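Local coordinates for protein lipase, class 3 (Penicillium roqueforti FM164, PDB 6L7N) that probably hydrolyses the ester bonds of lipids, as a fungal class 3 lipase of the alpha/beta-hydrolase fold, at residues F97-P102 against G107-L112. Numbering follows the deposited sequence.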
ATOM      1  N   PHE A  97     -19.113   4.162   2.250  1.00 14.96           N
ATOM      2  CA  PHE A  97     -18.537   3.280   1.245  1.00 16.92           C
ATOM      3  C   PHE A  97     -19.602   2.878   0.229  1.00 18.25           C
ATOM      4  O   PHE A  97     -20.800   3.022   0.475  1.00 21.01           O
ATOM      5  CB  PHE A  97     -17.901   2.083   1.945  1.00  9.55           C
ATOM      6  CG  PHE A  97     -16.962   2.501   3.035  1.00  9.20           C
ATOM      7  CD1 PHE A  97     -15.845   3.274   2.727  1.00  8.75           C
ATOM      8  CD2 PHE A  97     -17.237   2.224   4.363  1.00 12.93           C
ATOM      9  CE1 PHE A  97     -14.976   3.699   3.721  1.00 13.41           C
ATOM     10  CE2 PHE A  97     -16.381   2.666   5.373  1.00 10.93           C
ATOM     11  CZ  PHE A  97     -15.244   3.399   5.049  1.00 11.09           C
ATOM     12  N   VAL A  98     -19.157   2.442  -0.951  1.00 11.43           N
ATOM     13  CA  VAL A  98     -20.058   2.009  -2.024  1.00 12.47           C
ATOM     14  C   VAL A  98     -19.383   0.870  -2.785  1.00 18.38           C
ATOM     15  O   VAL A  98     -18.195   0.948  -3.105  1.00 13.21           O
ATOM     16  CB  VAL A  98     -20.410   3.160  -2.998  1.00 13.41           C
ATOM     17  CG1 VAL A  98     -21.336   2.662  -4.105  1.00 16.66           C
ATOM     18  CG2 VAL A  98     -21.025   4.358  -2.287  1.00 23.17           C
ATOM     19  N   TYR A  99     -20.140  -0.186  -3.084  1.00 10.49           N
ATOM     20  CA  TYR A  99     -19.608  -1.262  -3.905  1.00 13.63           C
ATOM     21  C   TYR A  99     -19.551  -0.857  -5.377  1.00 14.59           C
ATOM     22  O   TYR A  99     -20.309  -0.002  -5.848  1.00 14.52           O
ATOM     23  CB  TYR A  99     -20.474  -2.513  -3.799  1.00 18.04           C
ATOM     24  CG  TYR A  99     -20.414  -3.217  -2.478  1.00 24.49           C
ATOM     25  CD1 TYR A  99     -19.271  -3.888  -2.077  1.00 23.56           C
ATOM     26  CD2 TYR A  99     -21.510  -3.221  -1.632  1.00 20.86           C
ATOM     27  CE1 TYR A  99     -19.220  -4.542  -0.872  1.00 27.24           C
ATOM     28  CE2 TYR A  99     -21.470  -3.877  -0.429  1.00 35.31           C
ATOM     29  CZ  TYR A  99     -20.323  -4.529  -0.048  1.00 30.55           C
ATOM     30  OH  TYR A  99     -20.296  -5.181   1.165  1.00 43.93           O
ATOM     31  N   THR A 100     -18.657  -1.519  -6.118  1.00  8.82           N
ATOM     32  CA  THR A 100     -18.656  -1.440  -7.574  1.00 12.44           C
ATOM     33  C   THR A 100     -18.051  -2.717  -8.140  1.00 11.01           C
ATOM     34  O   THR A 100     -17.330  -3.447  -7.453  1.00  9.65           O
ATOM     35  CB  THR A 100     -17.887  -0.219  -8.104  1.00 14.73           C
ATOM     36  OG1 THR A 100     -18.215  -0.016  -9.481  1.00 15.11           O
ATOM     37  CG2 THR A 100     -16.374  -0.450  -8.018  1.00  9.69           C
ATOM     38  N   ASN A 101     -18.369  -2.985  -9.411  1.00 16.50           N
ATOM     39  CA  ASN A 101     -17.897  -4.177 -10.106  1.00 16.09           C
ATOM     40  C   ASN A 101     -16.686  -3.807 -10.945  1.00 13.10           C
ATOM     41  O   ASN A 101     -16.846  -3.178 -11.999  1.00 17.23           O
ATOM     42  CB  ASN A 101     -19.003  -4.757 -10.990  1.00 16.22           C
ATOM     43  CG  ASN A 101     -18.574  -6.028 -11.735  1.00 17.04           C
ATOM     44  OD1 ASN A 101     -17.399  -6.389 -11.771  1.00 12.20           O
ATOM     45  ND2 ASN A 101     -19.546  -6.718 -12.322  1.00 21.78           N
ATOM     46  N   PRO A 102     -15.471  -4.176 -10.534  1.00 12.61           N
ATOM     47  CA  PRO A 102     -14.263  -3.745 -11.250  1.00  9.16           C
ATOM     48  C   PRO A 102     -13.890  -4.617 -12.439  1.00 13.96           C
ATOM     49  O   PRO A 102     -12.870  -4.345 -13.082  1.00 13.22           O
ATOM     50  CB  PRO A 102     -13.194  -3.825 -10.159  1.00  8.91           C
ATOM     51  CG  PRO A 102     -13.619  -4.981  -9.316  1.00  9.80           C
ATOM     52  CD  PRO A 102     -15.150  -4.935  -9.313  1.00 10.52           C
ATOM     53  N   GLY A 107     -17.920 -12.549  -9.331  1.00  8.71           N
ATOM     54  CA  GLY A 107     -18.472 -12.172  -8.052  1.00 11.14           C
ATOM     55  C   GLY A 107     -17.704 -11.115  -7.291  1.00  9.28           C
ATOM     56  O   GLY A 107     -18.176 -10.673  -6.241  1.00  8.86           O
ATOM     57  N   CYS A 108     -16.551 -10.682  -7.788  1.00  9.38           N
ATOM     58  CA  CYS A 108     -15.720  -9.725  -7.069  1.00  8.62           C
ATOM     59  C   CYS A 108     -16.297  -8.321  -7.157  1.00  7.86           C
ATOM     60  O   CYS A 108     -16.660  -7.857  -8.240  1.00  7.04           O
ATOM     61  CB  CYS A 108     -14.300  -9.762  -7.624  1.00  7.36           C
ATOM     62  SG  CYS A 108     -13.615 -11.418  -7.446  1.00  9.80           S
ATOM     63  N   LEU A 109     -16.407  -7.666  -6.005  1.00  8.72           N
ATOM     64  CA  LEU A 109     -16.821  -6.274  -5.893  1.00  9.05           C
ATOM     65  C   LEU A 109     -15.734  -5.525  -5.148  1.00  9.87           C
ATOM     66  O   LEU A 109     -15.174  -6.052  -4.186  1.00  7.83           O
ATOM     67  CB  LEU A 109     -18.146  -6.110  -5.127  1.00  9.15           C
ATOM     68  CG  LEU A 109     -19.395  -6.745  -5.749  1.00 10.19           C
ATOM     69  CD1 LEU A 109     -20.547  -6.697  -4.763  1.00 14.40           C
ATOM     70  CD2 LEU A 109     -19.765  -6.066  -7.067  1.00 15.39           C
ATOM     71  N   ALA A 110     -15.457  -4.298  -5.580  1.00  6.71           N
ATOM     72  CA  ALA A 110     -14.454  -3.452  -4.957  1.00  7.94           C
ATOM     73  C   ALA A 110     -15.106  -2.203  -4.377  1.00  7.80           C
ATOM     74  O   ALA A 110     -16.229  -1.832  -4.723  1.00 12.04           O
ATOM     75  CB  ALA A 110     -13.356  -3.037  -5.957  1.00  6.44           C
ATOM     76  N   ASP A 111     -14.385  -1.568  -3.467  1.00  7.33           N
ATOM     77  CA  ASP A 111     -14.769  -0.262  -2.951  1.00  7.20           C
ATOM     78  C   ASP A 111     -14.687   0.771  -4.061  1.00  9.03           C
ATOM     79  O   ASP A 111     -13.641   0.924  -4.698  1.00  6.76           O
ATOM     80  CB  ASP A 111     -13.843   0.157  -1.811  1.00  8.37           C
ATOM     81  CG  ASP A 111     -14.175   1.511  -1.274  1.00 28.64           C
ATOM     82  OD1 ASP A 111     -13.763   2.565  -1.842  1.00 21.68           O
ATOM     83  OD2 ASP A 111     -14.882   1.525  -0.270  1.00 18.71           O
ATOM     84  N   LEU A 112     -15.783   1.497  -4.276  1.00  8.92           N
ATOM     85  CA  LEU A 112     -15.870   2.374  -5.443  1.00  8.44           C
ATOM     86  C   LEU A 112     -14.812   3.476  -5.420  1.00  6.44           C
ATOM     87  O   LEU A 112     -14.247   3.821  -6.466  1.00  7.81           O
ATOM     88  CB  LEU A 112     -17.266   2.990  -5.517  1.00  6.99           C
ATOM     89  CG  LEU A 112     -17.441   4.071  -6.592  1.00 10.29           C
ATOM     90  CD1 LEU A 112     -17.228   3.470  -7.984  1.00 15.75           C
ATOM     91  CD2 LEU A 112     -18.799   4.739  -6.461  1.00 12.53           C
TER
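Thr100 and Ala110 form the hydrogen-bonded pair of a short antiparallel beta hairpin, strands 99-100 and 110-111, which leads into helix 112-135 of the alpha/beta-hydrolase fold. Both backbone N-H groups are used: Thr100 N donates to Ala110 O, and Ala110 N returns a straighter bond to Thr100 O (2.8 Å, 161° at the hydrogen). Each carbonyl also takes a CA-H...O contact, from Tyr99 CA to Ala110 O and from Leu109 CA to Thr100 O (3.3 Å). A third backbone bond, Leu112 N to Val98 O at 2.7 Å, ties the first residue of the helix to the residue just ahead of strand 99-100. At that helix start Asp111 is the N-cap, its OD1 accepting from Phe114 N, while OD2 lies 3.6 Å from Phe97 CD1. Leu109 N is bonded to Asn180 OD1. The Leu109 side chain has CG anti to the carbonyl carbon (chi1 -63°); CB lies against Tyr99 CD1, CD1 reaches both CD1 and CG of that ring, and CD2 approaches Thr100 O. Without CD1 and CD2, as with an alanine here, the Tyr99 ring would probably lose its contact at CG and a gap would open beside Thr100 O. Beyond the hairpin pair, Pro102 CG packs on Ala110 CB at 3.9 Å, and Leu183 of helix 181-190 also touches this alanine. Near the far end Asn101 OD1 accepts from Asp103 N, and Cys108 is held to Cys105 by a disulfide. On the helix side, the Leu112 and Thr100 side chains cross at about a right angle, with Leu112 CD1 3.7 Å from Thr100 CB.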